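Local coordinates for putative cytoplasmic protein (Salmonella typhimurium, PDB 2GK3), which is of unknown function but assembles as a hexamer and belongs by sequence to a family of putative class I glutamine amidotransferase-like proteins, at residues H23-K28 with S32-K37; C227-H230 with F236-W239. All blocks are in the same frame, centred on the assembly; numbering follows the deposited sequence.

The two contacts lie in very different parts of the subunit. Interaction 1 is the outer end of a long beta hairpin, its centre about 29 Å from the centre of the chain, where 23-28 pairs with 32-37 and, along 23-27, with a strand of a neighbouring subunit. Interaction 2 sits in the body, about 14 Å from that centre, where the 227-230 loop meets the end of helix 234-237. Their centres are about 28 Å apart and their nearest atoms about 12 Å, so they do not touch. Both, however, reach the same neighbouring subunit. Glycerol, probably from the crystallisation liquor and marking no known active site, lies about 4 Å from the Lys28 side chain and about 6 Å from that of Pro229.

Interaction 1 of 2, residues H23-K28 with S32-K37; sequences HMIHSK and SFTSSK
His26 and Phe33 face each other across the hairpin as an offset stack, with planes at 4° and ring centroids 4.3 Å apart. Phe33 CZ lies over one face of the imidazole, nearest CG and toward the ring's rim, and His26 CB also sits over the phenyl face as a CH-pi contact. Phe33 chi1 of 75° sets its CG between backbone N and carbonyl carbon, which brings the ring across to the histidine. Lys28, its chain extended, delivers NZ to the phenyl edge, 3.4 Å from Phe33 CE2.

Side-chain hydrogen bonds follow on both faces. His26 NE2 meets Ser35 OG at 2.8 Å, nearly straight, and with the stack this fixes the turn of the imidazole; the same hydroxyl bonds Tyr99 of a neighbouring subunit. On the other face His23 ND1 donates to Ser36 OG at 3.0 Å, in its ring plane. With CG anti to the backbone N (chi1 -175°), that ring swings over the partner strand, and its CE1 touches Thr34 CB at 3.4 Å.

This is an antiparallel beta hairpin, strands 12-28 and 31-40, whose 23-27 edge pairs with a strand of a second subunit, carrying the sheet across the interface, consistent with a role in building the hexamer. Ser36 OG also bonds Ser27 of a third subunit.

The backbone ladder alternates hydrogen-bonded pairs, Met24 with Ser35 and His26 with Phe33, with non-hydrogen-bonded ones. Met24 N to Ser35 O is 2.8 Å, whereas Phe33 N to His26 O, at 3.2 Å, is longer and more bent. Thr34 CA adds a C-H...O contact to Met24 O.

Interaction 2 of 2, residues C227-H230 with F236-W239; sequences CSPH and FMSW
Selenomethionine Met237 reaches across from the end of helix 234-237 to the 227-230 loop, and its selenium lies 4.2 Å from Pro229 CD. The chain gets there by folding: CG stands anti to the carbonyl carbon, and then chi2 of -95° and chi3 of 99° bend it twice instead of letting it run out straight. Both angles lie away from the usual staggered values and deserve caution. The bend at chi2 helps bring the selenium to the loop, but the model sets the terminal methyl implausibly near Cys227 O, so the position of CE is doubtful.

Phe236, one residue earlier, points its CB toward the loop. Its chi1 of 175° carries the ring away from the backbone N and presents an edge to Cys227, CE2 lying 4.3 Å from Cys227 CA. Phe186 and Tyr242 also meet this ring, the latter edge-to-face. The cysteine and serine side chains leave in the other direction: both CB atoms point away from the helix, and Ser228 OG bonds the carbonyl of Gly41.

The contact joins the loop that follows strand 218-223 to the short helix next along the chain, over a stretch that includes a cis peptide before His230. The helix is ending here: Ser238 is the first residue to depart from helical angles, and Trp239 N makes a weak bond back to Phe236 O.

Cys227 O has its hydrogen-bond partner, Tyr242 OH, outside the two segments. No hydrogen bond passes between them, which implies that the modest contact of 140 Å², with selenium against proline ring and phenyl edge against cysteine, is one of van der Waals contact.

Interaction 1 of 2, residues H23-K28 with S32-K37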
# COMPACT_ATOMS: atom_id res chain seq x y z
N HIS E 23 5.01 -0.06 6.87
CA HIS E 23 5.31 0.57 5.61
C HIS E 23 4.64 1.95 5.62
O HIS E 23 3.43 2.04 5.79
CB HIS E 23 4.81 -0.28 4.46
CG HIS E 23 5.19 0.25 3.12
ND1 HIS E 23 6.50 0.43 2.73
CD2 HIS E 23 4.42 0.67 2.08
CE1 HIS E 23 6.53 0.94 1.51
NE2 HIS E 23 5.28 1.09 1.09
N MSE E 24 5.42 3.02 5.49
CA MSE E 24 4.84 4.39 5.42
C MSE E 24 4.93 4.96 4.04
O MSE E 24 6.03 5.13 3.52
CB MSE E 24 5.60 5.38 6.28
CG MSE E 24 5.75 5.04 7.69
SE MSE E 24 6.26 6.64 8.60
CE MSE E 24 6.85 5.60 10.07
N ILE E 25 3.79 5.33 3.50
CA ILE E 25 3.71 5.97 2.23
C ILE E 25 3.51 7.47 2.50
O ILE E 25 2.47 7.87 3.05
CB ILE E 25 2.53 5.39 1.40
CG1 ILE E 25 2.73 3.86 1.15
CG2 ILE E 25 2.33 6.17 0.11
CD1 ILE E 25 1.47 3.10 0.64
N HIS E 26 4.50 8.28 2.13
CA HIS E 26 4.46 9.73 2.36
C HIS E 26 4.05 10.42 1.08
O HIS E 26 4.89 10.61 0.22
CB HIS E 26 5.83 10.30 2.77
CG HIS E 26 6.51 9.58 3.89
ND1 HIS E 26 6.72 10.15 5.13
CD2 HIS E 26 7.12 8.37 3.93
CE1 HIS E 26 7.40 9.32 5.89
NE2 HIS E 26 7.65 8.23 5.19
N SER E 27 2.78 10.81 0.96
CA SER E 27 2.30 11.49 -0.25
C SER E 27 2.52 13.01 -0.21
O SER E 27 2.00 13.69 0.68
CB SER E 27 0.83 11.17 -0.51
OG SER E 27 0.62 9.81 -0.85
N LYS E 28 3.29 13.53 -1.16
CA LYS E 28 3.53 14.98 -1.28
C LYS E 28 3.00 15.51 -2.61
O LYS E 28 3.73 15.56 -3.60
CB LYS E 28 5.02 15.29 -1.11
CG LYS E 28 5.56 14.87 0.22
CD LYS E 28 6.99 15.34 0.44
CE LYS E 28 7.41 15.17 1.89
NZ LYS E 28 8.91 15.10 2.01
N SER E 32 4.94 10.29 -4.10
CA SER E 32 5.12 9.65 -2.80
C SER E 32 6.49 9.03 -2.72
O SER E 32 7.00 8.49 -3.70
CB SER E 32 4.07 8.55 -2.55
OG SER E 32 2.78 8.96 -2.98
N PHE E 33 7.10 9.11 -1.55
CA PHE E 33 8.22 8.25 -1.24
C PHE E 33 7.81 7.40 -0.06
O PHE E 33 6.85 7.72 0.65
CB PHE E 33 9.51 9.06 -0.99
CG PHE E 33 9.56 9.75 0.34
CD1 PHE E 33 10.18 9.14 1.42
CD2 PHE E 33 9.00 11.03 0.50
CE1 PHE E 33 10.23 9.77 2.67
CE2 PHE E 33 9.05 11.67 1.74
CZ PHE E 33 9.66 11.03 2.82
N THR E 34 8.52 6.29 0.15
CA THR E 34 8.16 5.37 1.23
C THR E 34 9.30 5.21 2.21
O THR E 34 10.46 5.34 1.85
CB THR E 34 7.74 3.99 0.66
OG1 THR E 34 8.88 3.34 0.13
CG2 THR E 34 6.71 4.14 -0.44
N SER E 35 8.98 4.97 3.48
CA SER E 35 10.01 4.55 4.42
C SER E 35 9.44 3.37 5.20
O SER E 35 8.23 3.30 5.45
CB SER E 35 10.44 5.69 5.35
OG SER E 35 9.37 6.20 6.14
N SER E 36 10.30 2.41 5.55
CA SER E 36 9.82 1.21 6.19
C SER E 36 10.51 1.05 7.51
O SER E 36 11.70 1.26 7.62
CB SER E 36 9.96 -0.04 5.31
OG SER E 36 9.05 0.02 4.24
N LYS E 37 9.73 0.64 8.51
CA LYS E 37 10.11 0.80 9.89
C LYS E 37 9.73 -0.44 10.71
O LYS E 37 8.54 -0.72 10.92
CB LYS E 37 9.43 2.07 10.45
CG LYS E 37 9.96 2.50 11.80
CD LYS E 37 9.17 3.69 12.40
CE LYS E 37 9.89 4.16 13.66
NZ LYS E 37 9.06 5.11 14.45

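Interaction 2 of 2, residues C227-H230 with F236-W239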
# COMPACT_ATOMS: atom_id res chain seq x y z
N CYS E 227 0.47 -3.41 27.71
CA CYS E 227 1.65 -3.24 28.56
C CYS E 227 2.49 -2.05 28.09
O CYS E 227 3.43 -1.66 28.75
CB CYS E 227 2.50 -4.51 28.57
SG CYS E 227 2.86 -5.10 26.90
N SER E 228 2.09 -1.44 26.98
CA SER E 228 2.86 -0.44 26.26
C SER E 228 1.95 0.67 25.72
O SER E 228 0.72 0.50 25.69
CB SER E 228 3.58 -1.13 25.08
OG SER E 228 4.47 -2.14 25.52
N PRO E 229 2.54 1.80 25.26
CA PRO E 229 1.76 2.90 24.65
C PRO E 229 1.02 2.42 23.40
O PRO E 229 1.44 1.43 22.83
CB PRO E 229 2.83 3.92 24.24
CG PRO E 229 4.04 3.58 25.08
CD PRO E 229 3.99 2.10 25.27
N HIS E 230 -0.06 3.11 22.99
CA HIS E 230 -0.57 4.29 23.73
C HIS E 230 -1.52 4.00 24.91
O HIS E 230 -1.72 4.85 25.76
CB HIS E 230 -1.14 5.36 22.79
CG HIS E 230 -2.56 5.12 22.35
ND1 HIS E 230 -2.92 4.09 21.51
CD2 HIS E 230 -3.69 5.81 22.61
CE1 HIS E 230 -4.22 4.14 21.28
NE2 HIS E 230 -4.71 5.17 21.94
N PHE E 236 1.95 4.43 33.72
CA PHE E 236 1.82 3.02 34.03
C PHE E 236 3.19 2.31 34.01
O PHE E 236 3.49 1.49 34.88
CB PHE E 236 0.81 2.36 33.09
CG PHE E 236 0.70 0.88 33.25
CD1 PHE E 236 0.64 0.29 34.51
CD2 PHE E 236 0.62 0.07 32.12
CE1 PHE E 236 0.52 -1.09 34.65
CE2 PHE E 236 0.50 -1.31 32.25
CZ PHE E 236 0.45 -1.89 33.51
N MSE E 237 4.02 2.66 33.02
CA MSE E 237 5.38 2.09 32.87
C MSE E 237 6.24 2.36 34.10
O MSE E 237 7.00 1.49 34.55
CB MSE E 237 6.12 2.71 31.68
CG MSE E 237 5.33 2.97 30.44
SE MSE E 237 5.49 1.50 29.18
CE MSE E 237 3.78 0.73 29.73
N SER E 238 6.15 3.58 34.62
CA SER E 238 7.01 4.00 35.72
C SER E 238 6.29 3.93 37.06
O SER E 238 6.78 4.43 38.08
CB SER E 238 7.57 5.40 35.46
OG SER E 238 6.58 6.25 34.92
N TRP E 239 5.10 3.32 37.04
CA TRP E 239 4.37 2.98 38.25
C TRP E 239 5.22 1.99 39.06
O TRP E 239 5.77 1.04 38.49
CB TRP E 239 3.02 2.38 37.85
CG TRP E 239 2.06 2.05 38.96
CD1 TRP E 239 1.66 2.88 39.95
CD2 TRP E 239 1.36 0.81 39.15
NE1 TRP E 239 0.77 2.23 40.77
CE2 TRP E 239 0.57 0.96 40.30
CE3 TRP E 239 1.34 -0.42 38.46
CZ2 TRP E 239 -0.26 -0.07 40.79
CZ3 TRP E 239 0.53 -1.44 38.94
CH2 TRP E 239 -0.26 -1.26 40.09